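Long-range contacts in protein DJ-1 homolog D (Arabidopsis thaliana, PDB 4OGG), which belongs to the DJ-1/PfpI family and carries two DJ-1-like domains, each an alpha/beta sandwich, in a single chain: residues S2-I7 with S78-L83; V49-G54 with G256-L261; C202-E207 with P284-L289. All blocks are in the same frame, centred on the assembly; numbering follows the deposited sequence.

Contact 1 of 3, residues S2-I7 with S78-L83; sequences SRTVLI and SKYDGL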
# COMPACT_ATOMS: atom_id res chain seq x y z
N SER C 2 23.19 29.64 19.48
CA SER C 2 24.56 30.02 19.17
C SER C 2 25.17 29.18 18.04
O SER C 2 26.33 29.37 17.68
CB SER C 2 25.44 29.92 20.42
OG SER C 2 25.44 28.60 20.93
N ARG C 3 24.38 28.26 17.50
CA ARG C 3 24.86 27.41 16.40
C ARG C 3 23.76 27.25 15.36
O ARG C 3 22.57 27.23 15.69
CB ARG C 3 25.28 26.03 16.92
CG ARG C 3 26.55 26.04 17.78
CD ARG C 3 27.79 26.39 16.96
NE ARG C 3 29.02 26.35 17.75
CZ ARG C 3 29.39 27.30 18.62
NH1 ARG C 3 28.62 28.36 18.81
NH2 ARG C 3 30.52 27.16 19.29
N THR C 4 24.16 27.14 14.10
CA THR C 4 23.20 26.96 13.01
C THR C 4 23.70 25.85 12.09
O THR C 4 24.82 25.90 11.60
CB THR C 4 23.03 28.27 12.22
OG1 THR C 4 22.63 29.31 13.12
CG2 THR C 4 21.96 28.12 11.15
N VAL C 5 22.84 24.86 11.85
CA VAL C 5 23.19 23.73 11.01
C VAL C 5 22.28 23.63 9.79
O VAL C 5 21.10 23.97 9.85
CB VAL C 5 23.08 22.41 11.83
CG1 VAL C 5 23.17 21.20 10.91
CG2 VAL C 5 24.18 22.37 12.88
N LEU C 6 22.85 23.16 8.69
CA LEU C 6 22.11 22.99 7.45
C LEU C 6 21.94 21.49 7.16
O LEU C 6 22.89 20.73 7.32
CB LEU C 6 22.86 23.65 6.29
CG LEU C 6 22.20 23.61 4.91
CD1 LEU C 6 20.93 24.45 4.93
CD2 LEU C 6 23.17 24.14 3.86
N ILE C 7 20.74 21.08 6.77
CA ILE C 7 20.50 19.68 6.43
C ILE C 7 20.21 19.63 4.93
O ILE C 7 19.32 20.32 4.42
CB ILE C 7 19.30 19.09 7.21
CG1 ILE C 7 19.59 19.09 8.72
CG2 ILE C 7 19.04 17.65 6.74
CD1 ILE C 7 18.50 18.43 9.57
N SER C 78 28.28 30.75 4.82
CA SER C 78 29.02 31.43 5.88
C SER C 78 28.19 31.52 7.16
O SER C 78 28.73 31.77 8.24
CB SER C 78 29.42 32.84 5.43
OG SER C 78 28.28 33.68 5.29
N LYS C 79 26.88 31.30 7.04
CA LYS C 79 25.98 31.37 8.19
C LYS C 79 25.79 30.03 8.88
O LYS C 79 25.13 29.95 9.92
CB LYS C 79 24.61 31.90 7.74
CG LYS C 79 24.64 33.28 7.10
CD LYS C 79 25.01 34.38 8.10
CE LYS C 79 24.96 35.75 7.44
NZ LYS C 79 25.24 36.86 8.40
N TYR C 80 26.37 28.97 8.32
CA TYR C 80 26.22 27.64 8.91
C TYR C 80 27.48 27.11 9.56
O TYR C 80 28.58 27.27 9.04
CB TYR C 80 25.72 26.67 7.83
CG TYR C 80 24.36 27.06 7.31
CD1 TYR C 80 23.22 26.85 8.08
CD2 TYR C 80 24.23 27.71 6.09
CE1 TYR C 80 21.97 27.29 7.65
CE2 TYR C 80 22.99 28.16 5.64
CZ TYR C 80 21.87 27.95 6.43
OH TYR C 80 20.64 28.41 6.00
N ASP C 81 27.31 26.48 10.72
CA ASP C 81 28.42 25.93 11.48
C ASP C 81 28.64 24.45 11.18
O ASP C 81 29.72 23.93 11.42
CB ASP C 81 28.16 26.11 12.97
CG ASP C 81 27.95 27.57 13.35
OD1 ASP C 81 28.88 28.37 13.13
OD2 ASP C 81 26.85 27.91 13.84
N GLY C 82 27.61 23.79 10.66
CA GLY C 82 27.73 22.38 10.35
C GLY C 82 26.74 21.93 9.30
O GLY C 82 25.75 22.61 9.03
N LEU C 83 27.01 20.77 8.70
CA LEU C 83 26.15 20.21 7.66
C LEU C 83 25.80 18.76 7.97
O LEU C 83 26.64 18.00 8.43
CB LEU C 83 26.87 20.27 6.31
CG LEU C 83 26.19 19.59 5.12
CD1 LEU C 83 24.91 20.35 4.76
CD2 LEU C 83 27.14 19.56 3.93

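Contact 2 of 3, residues V49-G54 with G256-L261; sequences VHDFCG and GHTFAL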
# COMPACT_ATOMS: atom_id res chain seq x y z
N VAL C 49 10.72 5.08 3.93
CA VAL C 49 10.83 4.33 5.17
C VAL C 49 11.63 3.10 4.76
O VAL C 49 11.16 2.29 3.96
CB VAL C 49 9.45 3.86 5.70
CG1 VAL C 49 9.64 2.88 6.86
CG2 VAL C 49 8.63 5.06 6.16
N HIS C 50 12.86 2.99 5.27
CA HIS C 50 13.70 1.84 4.95
C HIS C 50 13.79 0.98 6.19
O HIS C 50 14.47 1.32 7.16
CB HIS C 50 15.08 2.30 4.49
CG HIS C 50 15.08 2.84 3.09
ND1 HIS C 50 16.21 3.36 2.49
CD2 HIS C 50 14.10 2.90 2.16
CE1 HIS C 50 15.92 3.71 1.25
NE2 HIS C 50 14.65 3.45 1.03
N ASP C 51 13.07 -0.13 6.15
CA ASP C 51 13.00 -1.05 7.27
C ASP C 51 13.76 -2.34 7.00
O ASP C 51 13.80 -2.82 5.86
CB ASP C 51 11.53 -1.37 7.57
CG ASP C 51 11.26 -1.55 9.04
OD1 ASP C 51 10.12 -1.92 9.39
OD2 ASP C 51 12.18 -1.32 9.85
N PHE C 52 14.36 -2.89 8.04
CA PHE C 52 15.13 -4.12 7.94
C PHE C 52 14.29 -5.27 8.51
O PHE C 52 14.53 -5.75 9.62
CB PHE C 52 16.43 -3.97 8.72
CG PHE C 52 17.22 -2.76 8.31
CD1 PHE C 52 17.89 -2.73 7.09
CD2 PHE C 52 17.26 -1.63 9.13
CE1 PHE C 52 18.58 -1.59 6.68
CE2 PHE C 52 17.95 -0.49 8.73
CZ PHE C 52 18.61 -0.46 7.51
N CYS C 53 13.32 -5.70 7.72
CA CYS C 53 12.42 -6.77 8.12
C CYS C 53 13.10 -8.14 8.13
O CYS C 53 13.48 -8.63 9.20
CB CYS C 53 11.21 -6.79 7.18
SG CYS C 53 10.41 -5.16 7.06
N GLY C 54 13.24 -8.75 6.96
CA GLY C 54 13.88 -10.05 6.90
C GLY C 54 14.38 -10.45 5.53
O GLY C 54 14.71 -11.62 5.30
N GLY C 256 4.92 2.51 9.40
CA GLY C 256 6.18 3.20 9.62
C GLY C 256 7.23 2.12 9.84
O GLY C 256 7.03 0.98 9.41
N HIS C 257 8.35 2.46 10.48
CA HIS C 257 9.40 1.48 10.73
C HIS C 257 9.00 0.63 11.93
O HIS C 257 8.33 1.11 12.84
CB HIS C 257 10.74 2.14 11.12
CG HIS C 257 11.24 3.16 10.15
ND1 HIS C 257 10.66 4.41 10.01
CD2 HIS C 257 12.32 3.16 9.33
CE1 HIS C 257 11.38 5.13 9.17
NE2 HIS C 257 12.39 4.40 8.74
N THR C 258 9.41 -0.64 11.96
CA THR C 258 9.11 -1.46 13.12
C THR C 258 10.12 -1.01 14.17
O THR C 258 11.27 -0.72 13.85
CB THR C 258 9.27 -2.96 12.83
OG1 THR C 258 10.59 -3.23 12.34
CG2 THR C 258 8.24 -3.41 11.80
N PHE C 259 9.68 -0.93 15.42
CA PHE C 259 10.54 -0.48 16.50
C PHE C 259 10.84 -1.62 17.46
O PHE C 259 9.94 -2.32 17.90
CB PHE C 259 9.88 0.68 17.24
CG PHE C 259 10.71 1.25 18.36
CD1 PHE C 259 10.67 0.68 19.62
CD2 PHE C 259 11.54 2.34 18.14
CE1 PHE C 259 11.44 1.19 20.66
CE2 PHE C 259 12.32 2.86 19.17
CZ PHE C 259 12.27 2.29 20.43
N ALA C 260 12.12 -1.80 17.77
CA ALA C 260 12.55 -2.89 18.65
C ALA C 260 12.58 -2.51 20.13
O ALA C 260 13.17 -1.50 20.51
CB ALA C 260 13.93 -3.39 18.22
N LEU C 261 11.94 -3.33 20.95
CA LEU C 261 11.91 -3.10 22.39
C LEU C 261 13.27 -3.51 22.96
O LEU C 261 13.99 -4.29 22.34
CB LEU C 261 10.80 -3.92 23.05
CG LEU C 261 9.37 -3.61 22.58
CD1 LEU C 261 8.39 -4.48 23.34
CD2 LEU C 261 9.06 -2.13 22.81
O HOH W 1 13.93 -0.05 12.17
O HOH W 2 8.10 -1.21 7.68

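Contact 3 of 3, residues C202-E207 with P284-L289; sequences CGDYME and PEYLAL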
# COMPACT_ATOMS: atom_id res chain seq x y z
N CYS C 202 5.89 1.76 25.29
CA CYS C 202 5.57 1.53 23.89
C CYS C 202 4.43 0.55 23.67
O CYS C 202 3.95 -0.10 24.61
CB CYS C 202 6.81 1.03 23.15
SG CYS C 202 8.25 2.13 23.29
N GLY C 203 4.01 0.44 22.42
CA GLY C 203 2.94 -0.47 22.06
C GLY C 203 2.75 -0.50 20.55
O GLY C 203 3.30 0.34 19.84
N ASP C 204 1.97 -1.45 20.06
CA ASP C 204 1.75 -1.54 18.63
C ASP C 204 1.08 -0.29 18.07
O ASP C 204 0.13 0.24 18.66
CB ASP C 204 0.89 -2.77 18.28
CG ASP C 204 1.62 -4.07 18.53
OD1 ASP C 204 2.85 -4.04 18.75
OD2 ASP C 204 0.96 -5.13 18.49
N TYR C 205 1.60 0.16 16.94
CA TYR C 205 1.08 1.32 16.23
C TYR C 205 1.26 2.67 16.91
O TYR C 205 0.46 3.58 16.71
CB TYR C 205 -0.38 1.07 15.85
CG TYR C 205 -0.52 -0.18 15.02
CD1 TYR C 205 0.03 -0.26 13.74
CD2 TYR C 205 -1.15 -1.31 15.54
CE1 TYR C 205 -0.04 -1.44 13.00
CE2 TYR C 205 -1.22 -2.49 14.81
CZ TYR C 205 -0.66 -2.55 13.54
OH TYR C 205 -0.74 -3.72 12.83
N MET C 206 2.30 2.80 17.72
CA MET C 206 2.58 4.09 18.32
C MET C 206 3.08 4.88 17.11
O MET C 206 3.48 4.28 16.11
CB MET C 206 3.67 3.95 19.40
CG MET C 206 4.91 3.23 18.94
SD MET C 206 6.00 2.85 20.34
CE MET C 206 6.79 1.37 19.72
N GLU C 207 3.04 6.21 17.17
CA GLU C 207 3.48 7.02 16.03
C GLU C 207 4.98 6.89 15.78
O GLU C 207 5.80 7.03 16.70
CB GLU C 207 3.08 8.49 16.22
CG GLU C 207 2.63 9.19 14.93
CD GLU C 207 3.78 9.60 14.03
OE1 GLU C 207 3.55 9.78 12.81
OE2 GLU C 207 4.91 9.77 14.53
N PRO C 284 -1.34 4.21 22.87
CA PRO C 284 -1.90 4.73 24.12
C PRO C 284 -3.32 4.31 24.46
O PRO C 284 -3.62 4.00 25.62
CB PRO C 284 -1.77 6.24 23.96
CG PRO C 284 -0.52 6.37 23.17
CD PRO C 284 -0.70 5.30 22.11
N GLU C 285 -4.22 4.28 23.47
CA GLU C 285 -5.60 3.92 23.78
C GLU C 285 -5.75 2.50 24.35
O GLU C 285 -6.64 2.26 25.17
CB GLU C 285 -6.52 4.13 22.56
CG GLU C 285 -6.48 3.07 21.46
CD GLU C 285 -7.55 3.30 20.39
OE1 GLU C 285 -8.71 3.62 20.75
OE2 GLU C 285 -7.25 3.15 19.19
N TYR C 286 -4.89 1.56 23.95
CA TYR C 286 -5.02 0.22 24.50
C TYR C 286 -4.12 0.01 25.71
O TYR C 286 -4.43 -0.78 26.61
CB TYR C 286 -4.80 -0.84 23.41
CG TYR C 286 -3.38 -1.22 23.06
CD1 TYR C 286 -2.68 -2.15 23.84
CD2 TYR C 286 -2.77 -0.74 21.90
CE1 TYR C 286 -1.41 -2.60 23.47
CE2 TYR C 286 -1.49 -1.18 21.52
CZ TYR C 286 -0.83 -2.11 22.31
OH TYR C 286 0.42 -2.58 21.93
N LEU C 287 -3.01 0.74 25.77
CA LEU C 287 -2.10 0.64 26.91
C LEU C 287 -2.80 1.21 28.14
O LEU C 287 -2.54 0.80 29.27
CB LEU C 287 -0.81 1.42 26.65
CG LEU C 287 0.11 0.89 25.55
CD1 LEU C 287 1.22 1.91 25.31
CD2 LEU C 287 0.68 -0.46 25.95
N ALA C 288 -3.70 2.17 27.90
CA ALA C 288 -4.45 2.81 28.96
C ALA C 288 -5.39 1.83 29.68
O ALA C 288 -5.91 2.13 30.75
CB ALA C 288 -5.25 3.98 28.40
N LEU C 289 -5.59 0.66 29.08
CA LEU C 289 -6.46 -0.36 29.66
C LEU C 289 -5.66 -1.32 30.54
O LEU C 289 -6.23 -2.06 31.35
CB LEU C 289 -7.17 -1.16 28.56
CG LEU C 289 -8.05 -0.36 27.59
CD1 LEU C 289 -8.69 -1.32 26.58
CD2 LEU C 289 -9.11 0.41 28.35

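Contact 1 of 3, residues S2-I7 with S78-L83
Leu6 lays its CB over one face of the Tyr80 ring, 3.9 Å from the centroid and set toward the rim, while its CD1 reaches on toward Tyr80 CZ. Thr4 adds CG2, 3.6 Å from Tyr80 CD1 and oblique to the ring; with chi1 at -56°, CG2 is anti to the backbone N, which brings the methyl to the tyrosine. Asp81 points at the other strand, and its OD2 accepts Thr4 N at 2.8 Å through the anti lone pair. Thr4 O in turn takes Asp81 N at 2.7 Å, so one aspartate holds both backbone N and O of the threonine. The Arg3 and Asp81 side chains cross at about a right angle, their flat groups 55° apart; Arg3 CD makes the approach, 3.6 Å from Asp81 OD2, and the guanidinium turns back to Ser2 O. Regular parallel pairing then begins, with Leu6 N bonded to Gly82 O at 3.0 Å and Leu83 CD1 tucked 3.3 Å from Leu6 O. In the parallel core of the first DJ-1-like domain's sheet, strand 3-8 lies between 82-85 and 30-35; His33 of 30-35 binds Tyr80 OH, and Phe107 of helix 98-110 packs on Tyr80 and Leu83.

Contact 2 of 3, residues V49-G54 with G256-L261
Asp51 OD1 is gripped by three donors: Thr258 N at 3.0 Å, a water at 2.7 Å and, in a longer bond, Thr258 OG1 at 3.3 Å. The two threonine groups both come to the syn side of the carboxylate but from opposite faces, the N-H standing 32° out of its plane and the hydroxyl 22°. Thr258 manages this double grip because chi1 of 56° sets OG1 between its own N and carbonyl carbon. The same water also donates to Gly256 O, and a second one links Asp51 OD2 with Thr258 O, so the carboxylate is tied to the far segment both directly and through solvent. Buried as it is, Asp51 has its oxygens satisfied by Thr258 and the waters.

This is where the two DJ-1-like domains of the chain meet: strand 44-51 of the first faces the loop leading into strand 259-260 of the second.

Beside the polar cluster, Val49 drops its CG1 squarely onto the His257 imidazole, 3.5 Å from the centroid and directly on the ring normal, a CH-pi contact with every ring atom at nearly the same distance. His50 O approaches the rim of that ring near its plane, 3.6 Å from His257 CD2. Both imidazole nitrogens are engaged, NE2 by Glu14 and ND1 by Asp208, which fixes the ring's rotation; Tyr16 stacks on it as well. The His50 side chain leaves its backbone away from 256-261; its ND1 bonds to the modified cysteine at position 118 and its NE2 to Glu60.

Contact 3 of 3, residues C202-E207 with P284-L289
A type II beta turn from Gly203 to Met206, just beyond strand 197-201 of the second DJ-1-like domain, meets the short helix 283-287 here. Tyr286 reaches across from the helix and offers its hydroxyl oxygen to the turn: Asp204 N donates to Tyr286 OH at 2.7 Å, with an N-H...O angle of 153°. The donor lies in the plane of the phenol, at its edge, and Asp204 O comes near the same rim, 3.6 Å from Tyr286 CE2. A chi1 of 83° seats the ring between the tyrosine's own N and carbonyl carbon, the position from which it extends to the turn. The Asp204 carboxylate is turned 60° from the ring plane, and its OD1 forms a salt bridge with Lys232. Tyr286 OH has a further hydrogen-bonding partner, Gln56 of the second subunit, so this oxygen joins the turn, the helix and the subunit interface. Close by, Glu285 OE1 bonds to Thr140 and His119 of that same subunit.

Gly203 has its CA 3.3 Å from Tyr286 OH, beside the bonded Asp204 N. One helical residue on from the tyrosine, Leu287 packs against the backbone just before the turn. Both leucine methyls close on a single backbone oxygen, Leu287 CD1 at 3.5 Å and CD2 at 3.6 Å from Cys202 O.

In the fold
Contact 1 belongs to the first DJ-1-like domain and contact 3 to the second, their centres about 37 Å apart on opposite sides of the chain's centre. Contact 2 joins the two domains; its centre lies about 31 Å from that of contact 1 and about 17 Å from that of contact 3. Along the chain, contact 1 closes before contact 3 opens, whereas contact 2 alternates with each of them. Contacts 2 and 3 touch through packing: Phe259 meets Met206 and Cys202, and Leu261 meets Cys202. Both reach the sheet containing 237-244, with which strands 206-207 and 259-260 pair, contact 2 at the junction of the domains and contact 3 at the second subunit.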